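Local coordinates for endo-beta-1,4-glucanase (cellulase B) (Bacillus halodurans, PDB 4V2X), which probably cleaves beta-1,4-linked glucans as a family 5 glycoside hydrolase, joining its catalytic barrel to an Ig-like module and a CBM46 module, at residues A[483-488]-A[497-502]; A[503-508]-A[536-541]. All coordinates share one frame; numbering follows the deposited sequence.

Contact 1 of 2, residues A[483-488]-A[497-502]; sequences PVLQST and IPASFN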
ATOM      1  N   PRO A 483     -11.617  -1.974 -57.274  1.00 23.40           N
ATOM      2  CA  PRO A 483     -12.559  -0.953 -56.827  1.00 22.01           C
ATOM      3  C   PRO A 483     -12.172   0.397 -57.402  1.00 21.56           C
ATOM      4  O   PRO A 483     -10.997   0.635 -57.676  1.00 20.67           O
ATOM      5  CB  PRO A 483     -12.423  -0.960 -55.301  1.00 23.19           C
ATOM      6  CG  PRO A 483     -11.261  -1.831 -54.974  1.00 23.77           C
ATOM      7  CD  PRO A 483     -10.617  -2.292 -56.241  1.00 23.38           C
ATOM      8  N   VAL A 484     -13.164   1.257 -57.598  1.00 21.24           N
ATOM      9  CA  VAL A 484     -12.957   2.538 -58.246  1.00 21.81           C
ATOM     10  C   VAL A 484     -13.533   3.618 -57.352  1.00 20.50           C
ATOM     11  O   VAL A 484     -14.682   3.524 -56.928  1.00 21.62           O
ATOM     12  CB  VAL A 484     -13.643   2.594 -59.630  1.00 22.74           C
ATOM     13  CG1 VAL A 484     -13.339   3.914 -60.324  1.00 23.15           C
ATOM     14  CG2 VAL A 484     -13.197   1.426 -60.497  1.00 23.42           C
ATOM     15  N   LEU A 485     -12.715   4.623 -57.058  1.00 21.92           N
ATOM     16  CA  LEU A 485     -13.162   5.820 -56.357  1.00 22.01           C
ATOM     17  C   LEU A 485     -13.232   6.962 -57.354  1.00 22.49           C
ATOM     18  O   LEU A 485     -12.501   6.977 -58.353  1.00 22.22           O
ATOM     19  CB  LEU A 485     -12.195   6.170 -55.225  1.00 22.50           C
ATOM     20  CG  LEU A 485     -12.036   5.087 -54.159  1.00 22.43           C
ATOM     21  CD1 LEU A 485     -10.951   5.478 -53.169  1.00 22.77           C
ATOM     22  CD2 LEU A 485     -13.343   4.812 -53.437  1.00 23.86           C
ATOM     23  N   GLN A 486     -14.107   7.922 -57.084  1.00 21.54           N
ATOM     24  CA  GLN A 486     -14.301   9.028 -58.008  1.00 21.53           C
ATOM     25  C   GLN A 486     -13.943  10.361 -57.379  1.00 21.05           C
ATOM     26  O   GLN A 486     -14.115  10.568 -56.175  1.00 19.34           O
ATOM     27  CB  GLN A 486     -15.745   9.061 -58.510  1.00 23.14           C
ATOM     28  CG  GLN A 486     -16.250   7.748 -59.090  1.00 23.33           C
ATOM     29  CD  GLN A 486     -15.566   7.357 -60.392  1.00 24.82           C
ATOM     30  OE1 GLN A 486     -14.719   8.080 -60.911  1.00 24.80           O
ATOM     31  NE2 GLN A 486     -15.937   6.201 -60.926  1.00 26.63           N
ATOM     32  N   SER A 487     -13.434  11.251 -58.225  1.00 20.58           N
ATOM     33  CA  SER A 487     -13.175  12.634 -57.851  1.00 20.15           C
ATOM     34  C   SER A 487     -14.465  13.290 -57.398  1.00 21.34           C
ATOM     35  O   SER A 487     -15.551  12.922 -57.842  1.00 22.24           O
ATOM     36  CB  SER A 487     -12.581  13.391 -59.028  1.00 20.42           C
ATOM     37  OG  SER A 487     -11.319  12.858 -59.400  1.00 21.75           O
ATOM     38  N   THR A 488     -14.351  14.250 -56.492  1.00 21.38           N
ATOM     39  CA  THR A 488     -15.526  14.901 -55.937  1.00 22.07           C
ATOM     40  C   THR A 488     -15.121  16.170 -55.200  1.00 22.42           C
ATOM     41  O   THR A 488     -13.937  16.474 -55.067  1.00 20.60           O
ATOM     42  CB  THR A 488     -16.290  13.955 -54.985  1.00 21.76           C
ATOM     43  OG1 THR A 488     -17.601  14.479 -54.723  1.00 22.33           O
ATOM     44  CG2 THR A 488     -15.530  13.745 -53.671  1.00 21.61           C
ATOM     45  N   ILE A 497     -16.777  10.030 -50.671  1.00 20.09           N
ATOM     46  CA  ILE A 497     -16.173   9.715 -51.961  1.00 20.45           C
ATOM     47  C   ILE A 497     -17.083   8.716 -52.686  1.00 20.19           C
ATOM     48  O   ILE A 497     -17.374   7.645 -52.148  1.00 19.14           O
ATOM     49  CB  ILE A 497     -14.763   9.111 -51.795  1.00 20.57           C
ATOM     50  CG1 ILE A 497     -13.844  10.085 -51.049  1.00 21.67           C
ATOM     51  CG2 ILE A 497     -14.168   8.766 -53.155  1.00 20.92           C
ATOM     52  CD1 ILE A 497     -12.563   9.459 -50.548  1.00 21.67           C
ATOM     53  N   PRO A 498     -17.574   9.065 -53.894  1.00 20.99           N
ATOM     54  CA  PRO A 498     -18.327   8.050 -54.631  1.00 20.32           C
ATOM     55  C   PRO A 498     -17.424   6.850 -54.902  1.00 20.66           C
ATOM     56  O   PRO A 498     -16.302   7.018 -55.392  1.00 18.51           O
ATOM     57  CB  PRO A 498     -18.721   8.762 -55.932  1.00 20.94           C
ATOM     58  CG  PRO A 498     -18.591  10.219 -55.637  1.00 21.47           C
ATOM     59  CD  PRO A 498     -17.502  10.343 -54.620  1.00 20.95           C
ATOM     60  N   ALA A 499     -17.912   5.660 -54.570  1.00 21.21           N
ATOM     61  CA  ALA A 499     -17.075   4.468 -54.574  1.00 22.43           C
ATOM     62  C   ALA A 499     -17.798   3.257 -55.138  1.00 23.33           C
ATOM     63  O   ALA A 499     -18.882   2.898 -54.680  1.00 28.15           O
ATOM     64  CB  ALA A 499     -16.599   4.171 -53.162  1.00 22.96           C
ATOM     65  N   SER A 500     -17.184   2.633 -56.135  1.00 21.86           N
ATOM     66  CA  SER A 500     -17.631   1.348 -56.636  1.00 21.05           C
ATOM     67  C   SER A 500     -16.794   0.282 -55.961  1.00 19.57           C
ATOM     68  O   SER A 500     -15.658   0.037 -56.364  1.00 19.23           O
ATOM     69  CB  SER A 500     -17.435   1.272 -58.148  1.00 22.36           C
ATOM     70  OG  SER A 500     -18.177   2.287 -58.806  1.00 23.76           O
ATOM     71  N   PHE A 501     -17.347  -0.344 -54.928  1.00 20.08           N
ATOM     72  CA  PHE A 501     -16.606  -1.340 -54.164  1.00 19.22           C
ATOM     73  C   PHE A 501     -16.334  -2.591 -54.996  1.00 18.54           C
ATOM     74  O   PHE A 501     -15.345  -3.278 -54.762  1.00 18.32           O
ATOM     75  CB  PHE A 501     -17.316  -1.676 -52.851  1.00 20.33           C
ATOM     76  CG  PHE A 501     -17.226  -0.576 -51.831  1.00 20.45           C
ATOM     77  CD1 PHE A 501     -16.075  -0.412 -51.068  1.00 22.12           C
ATOM     78  CD2 PHE A 501     -18.275   0.305 -51.647  1.00 21.28           C
ATOM     79  CE1 PHE A 501     -15.982   0.606 -50.133  1.00 21.66           C
ATOM     80  CE2 PHE A 501     -18.187   1.328 -50.716  1.00 21.52           C
ATOM     81  CZ  PHE A 501     -17.041   1.480 -49.959  1.00 21.04           C
ATOM     82  N   ASN A 502     -17.202  -2.856 -55.976  1.00 18.58           N
ATOM     83  CA  ASN A 502     -16.976  -3.908 -56.967  1.00 20.18           C
ATOM     84  C   ASN A 502     -16.626  -5.263 -56.336  1.00 19.47           C
ATOM     85  O   ASN A 502     -15.673  -5.925 -56.742  1.00 19.62           O
ATOM     86  CB  ASN A 502     -15.902  -3.465 -57.979  1.00 19.82           C
ATOM     87  CG  ASN A 502     -16.423  -2.459 -58.987  1.00 20.76           C
ATOM     88  OD1 ASN A 502     -17.630  -2.367 -59.229  1.00 21.11           O
ATOM     89  ND2 ASN A 502     -15.512  -1.697 -59.595  1.00 20.95           N
TER
HETATM   90  O   HOH W   1     -17.722   4.859 -58.971  1.00 31.64           O
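Val-484 and Ser-500 form an antiparallel hydrogen-bonded pair in the hairpin of strands 484-491 and 495-500, within the CBM46 module. Their two backbone bonds run N to O in both directions. Val-484 N reaches Ser-500 O at 3.0 Å, and Ser-500 N reaches Val-484 O at 2.8 Å. The next bond joins Gln-486 N to Pro-498 O at 2.9 Å, bent to 142° at the hydrogen. Between these lies the non-hydrogen-bonded pair Leu-485 and Ala-499.

Most apolar contacts lie on the face of Leu-485 and Ala-499. Leu-485 CD2 presses on Ala-499 CB at 3.3 Å, closer than usual for two carbons. Chi1 (-60°) sets Leu-485 CG beside the backbone N, and the second torsion then turns CD2 to Ala-499. Its CB also meets Ile-497 CG2. Leu-485 packs on Phe-562, Val-570 and Tyr-572 of other strands as well, and Ala-499 CB lies over one face of the Phe-501 ring, toward its rim. Apart from that face, Thr-488 CB rests on Pro-498 CD.

The face of Val-484 and Ser-500 is mixed. Gln-486 CB and CG cross obliquely over Pro-498, with the two CB atoms 3.9 Å apart. The Gln-486 chain folds at chi2 (-68°), and its NE2 donates to a water at 3.0 Å. Ser-500 OG holds the same water at 2.6 Å. Near the open end of the hairpin, Val-484 CG2 touches Asn-502 ND2 at 4.0 Å; that amide nitrogen is hydrogen-bonded to Thr-482 O.

The chemistry is two-sided. Backbone bonds fix the register, one face turns aliphatic groups into the module core, and the other pairs apolar packing with one water bridge.

Contact 2 of 2, residues A[503-508]-A[536-541]; sequences GNSLAT and PSYDAN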
ATOM      1  N   GLY A 503     -17.412  -5.663 -55.338  1.00 19.46           N
ATOM      2  CA  GLY A 503     -17.240  -6.953 -54.675  1.00 19.57           C
ATOM      3  C   GLY A 503     -16.178  -6.996 -53.589  1.00 19.85           C
ATOM      4  O   GLY A 503     -15.935  -8.057 -53.005  1.00 20.15           O
ATOM      5  N   ASN A 504     -15.550  -5.852 -53.307  1.00 21.34           N
ATOM      6  CA  ASN A 504     -14.484  -5.774 -52.307  1.00 21.13           C
ATOM      7  C   ASN A 504     -14.977  -5.341 -50.938  1.00 21.85           C
ATOM      8  O   ASN A 504     -15.985  -4.643 -50.815  1.00 24.14           O
ATOM      9  CB  ASN A 504     -13.394  -4.801 -52.752  1.00 21.36           C
ATOM     10  CG  ASN A 504     -12.650  -5.285 -53.968  1.00 22.29           C
ATOM     11  OD1 ASN A 504     -11.712  -6.071 -53.851  1.00 25.17           O
ATOM     12  ND2 ASN A 504     -13.068  -4.826 -55.148  1.00 21.76           N
ATOM     13  N   SER A 505     -14.239  -5.772 -49.917  1.00 19.91           N
ATOM     14  CA  SER A 505     -14.456  -5.345 -48.544  0.50 19.60           C
ATOM     15  C   SER A 505     -13.252  -4.517 -48.104  1.00 18.78           C
ATOM     16  O   SER A 505     -12.109  -4.933 -48.303  1.00 18.18           O
ATOM     17  CB  SER A 505     -14.612  -6.565 -47.639  0.50 19.79           C
ATOM     18  OG  SER A 505     -14.652  -6.200 -46.273  0.50 19.72           O
ATOM     19  N   LEU A 506     -13.508  -3.351 -47.519  1.00 17.20           N
ATOM     20  CA  LEU A 506     -12.425  -2.471 -47.094  1.00 16.93           C
ATOM     21  C   LEU A 506     -11.832  -2.959 -45.784  1.00 15.97           C
ATOM     22  O   LEU A 506     -12.564  -3.233 -44.842  1.00 17.50           O
ATOM     23  CB  LEU A 506     -12.937  -1.040 -46.928  1.00 16.59           C
ATOM     24  CG  LEU A 506     -11.916   0.015 -46.475  1.00 17.26           C
ATOM     25  CD1 LEU A 506     -10.871   0.273 -47.545  1.00 16.87           C
ATOM     26  CD2 LEU A 506     -12.631   1.304 -46.107  1.00 17.89           C
ATOM     27  N   ALA A 507     -10.502  -3.032 -45.719  1.00 15.92           N
ATOM     28  CA  ALA A 507      -9.799  -3.435 -44.500  1.00 15.76           C
ATOM     29  C   ALA A 507      -9.372  -2.229 -43.657  1.00 15.57           C
ATOM     30  O   ALA A 507      -9.656  -2.163 -42.459  1.00 17.21           O
ATOM     31  CB  ALA A 507      -8.589  -4.283 -44.854  1.00 15.70           C
ATOM     32  N   THR A 508      -8.692  -1.283 -44.286  1.00 16.19           N
ATOM     33  CA  THR A 508      -8.238  -0.085 -43.576  1.00 15.86           C
ATOM     34  C   THR A 508      -7.839   1.015 -44.572  1.00 14.97           C
ATOM     35  O   THR A 508      -7.871   0.819 -45.796  1.00 14.16           O
ATOM     36  CB  THR A 508      -7.107  -0.432 -42.566  1.00 17.32           C
ATOM     37  OG1 THR A 508      -6.742   0.723 -41.778  1.00 17.10           O
ATOM     38  CG2 THR A 508      -5.899  -1.015 -43.284  1.00 17.63           C
ATOM     39  N   PRO A 536     -16.767   2.562 -44.890  1.00 16.84           N
ATOM     40  CA  PRO A 536     -17.326   2.222 -46.188  1.00 17.20           C
ATOM     41  C   PRO A 536     -18.838   2.111 -46.073  1.00 19.77           C
ATOM     42  O   PRO A 536     -19.328   1.473 -45.145  1.00 21.13           O
ATOM     43  CB  PRO A 536     -16.706   0.858 -46.487  1.00 16.88           C
ATOM     44  CG  PRO A 536     -16.479   0.250 -45.147  1.00 16.94           C
ATOM     45  CD  PRO A 536     -16.236   1.378 -44.185  1.00 16.87           C
ATOM     46  N   SER A 537     -19.560   2.752 -46.988  1.00 22.10           N
ATOM     47  CA  SER A 537     -21.004   2.608 -47.083  1.00 25.76           C
ATOM     48  C   SER A 537     -21.305   1.780 -48.321  1.00 25.88           C
ATOM     49  O   SER A 537     -21.447   2.312 -49.425  1.00 25.85           O
ATOM     50  CB  SER A 537     -21.679   3.976 -47.178  1.00 28.81           C
ATOM     51  OG  SER A 537     -21.538   4.683 -45.960  1.00 34.57           O
ATOM     52  N   TYR A 538     -21.391   0.469 -48.125  1.00 25.28           N
ATOM     53  CA  TYR A 538     -21.493  -0.470 -49.233  1.00 26.99           C
ATOM     54  C   TYR A 538     -22.791  -0.307 -50.015  1.00 30.59           C
ATOM     55  O   TYR A 538     -22.772  -0.298 -51.244  1.00 30.76           O
ATOM     56  CB  TYR A 538     -21.347  -1.905 -48.728  1.00 26.54           C
ATOM     57  CG  TYR A 538     -19.976  -2.193 -48.175  1.00 24.58           C
ATOM     58  CD1 TYR A 538     -18.878  -2.261 -49.020  1.00 23.75           C
ATOM     59  CD2 TYR A 538     -19.769  -2.377 -46.811  1.00 24.34           C
ATOM     60  CE1 TYR A 538     -17.616  -2.511 -48.527  1.00 23.53           C
ATOM     61  CE2 TYR A 538     -18.506  -2.631 -46.309  1.00 22.72           C
ATOM     62  CZ  TYR A 538     -17.436  -2.696 -47.176  1.00 21.84           C
ATOM     63  OH  TYR A 538     -16.178  -2.947 -46.712  1.00 22.26           O
ATOM     64  N   ASP A 539     -23.904  -0.156 -49.303  1.00 35.56           N
ATOM     65  CA  ASP A 539     -25.214   0.002 -49.944  1.00 39.27           C
ATOM     66  C   ASP A 539     -25.341   1.345 -50.664  1.00 39.56           C
ATOM     67  O   ASP A 539     -25.949   1.423 -51.731  1.00 42.75           O
ATOM     68  CB  ASP A 539     -26.339  -0.154 -48.915  1.00 43.94           C
ATOM     69  CG  ASP A 539     -26.391  -1.552 -48.309  1.00 47.29           C
ATOM     70  OD1 ASP A 539     -25.916  -2.515 -48.953  1.00 49.03           O
ATOM     71  OD2 ASP A 539     -26.911  -1.688 -47.181  1.00 52.00           O
ATOM     72  N   ALA A 540     -24.759   2.392 -50.084  1.00 37.18           N
ATOM     73  CA  ALA A 540     -24.755   3.718 -50.701  1.00 36.34           C
ATOM     74  C   ALA A 540     -23.684   3.868 -51.788  1.00 33.88           C
ATOM     75  O   ALA A 540     -23.717   4.825 -52.561  1.00 34.18           O
ATOM     76  CB  ALA A 540     -24.566   4.787 -49.635  1.00 37.76           C
ATOM     77  N   ASN A 541     -22.733   2.939 -51.845  1.00 30.32           N
ATOM     78  CA  ASN A 541     -21.622   3.028 -52.793  1.00 29.32           C
ATOM     79  C   ASN A 541     -20.806   4.304 -52.537  1.00 25.40           C
ATOM     80  O   ASN A 541     -20.513   5.082 -53.448  1.00 24.44           O
ATOM     81  CB  ASN A 541     -22.150   2.957 -54.230  1.00 32.81           C
ATOM     82  CG  ASN A 541     -23.219   1.889 -54.397  1.00 38.57           C
ATOM     83  OD1 ASN A 541     -23.012   0.731 -54.032  1.00 40.86           O
ATOM     84  ND2 ASN A 541     -24.377   2.278 -54.926  1.00 39.34           N
TER
HETATM   85  O   HOH W   2     -15.390  -3.194 -44.386  1.00 32.70           O
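Tyr-538 reaches across to Leu-506, where strand 506-513 begins, and takes a hydrogen bond from its backbone. Leu-506 N donates to Tyr-538 OH at 2.8 Å, nearly straight at 163°. The donor lies at the ring edge, in the ring plane. Tyr-538 CG is anti to the carbonyl carbon (chi1 -66°), and the ring extends from there to carry OH to the other segment. Asn-504 O comes up obliquely to the same ring, 3.5 Å from Tyr-538 CE1.

The packed part is apolar. Leu-506 and Pro-536 meet obliquely, with CD2 of the leucine 4.1 Å from CD of the proline ring. The leucine side chain also packs on Phe-562 and Phe-564 of strand 556-564, which bury it. Pro-536 CB sits 3.7 Å above the plane of the Tyr-538 ring, offset toward its rim.

The solvent side lies beside the phenol and Ser-505. A water bridges Tyr-538 OH, at 2.5 Å, and Leu-506 O, at 2.9 Å, and donates to the carbonyl. This water also lies in the ring plane at the edge. Ser-505 OG stands 3.6 Å from Tyr-538 OH. A glycerol, probably from the crystallisation liquor, lies near Ser-505 and bonds to Ala-507 O.

The two segments lie on the outermost strands of the module's sheet, 506-513 and 534-537. They are joined by a backbone-to-phenol bond, one water and side-chain packing, without backbone-to-backbone bonds. The phenol oxygen thus serves both backbone polar groups of Leu-506, directly at N and through water at O, beside a small leucine-proline contact.

The centres of contact 1 and contact 2 are about 10 Å apart in the same CBM46 module, and the chain passes directly from 497-502 into 503-508. Phe-501 joins them. Its CD1 lies 3.6 Å from Tyr-538 CE1, with the ring planes at about 55°, and its CZ lies 3.5 Å from Pro-536 CB. A probable hydrogen bond from Ala-499 N to Asn-541 O, 2.9 Å, ties the hairpin of contact 1 to the 536-541 segment. Pro-483 CG packs on Asn-504 ND2 at 3.5 Å. Both contacts reach one antiparallel sheet and lie away from the calcium sites.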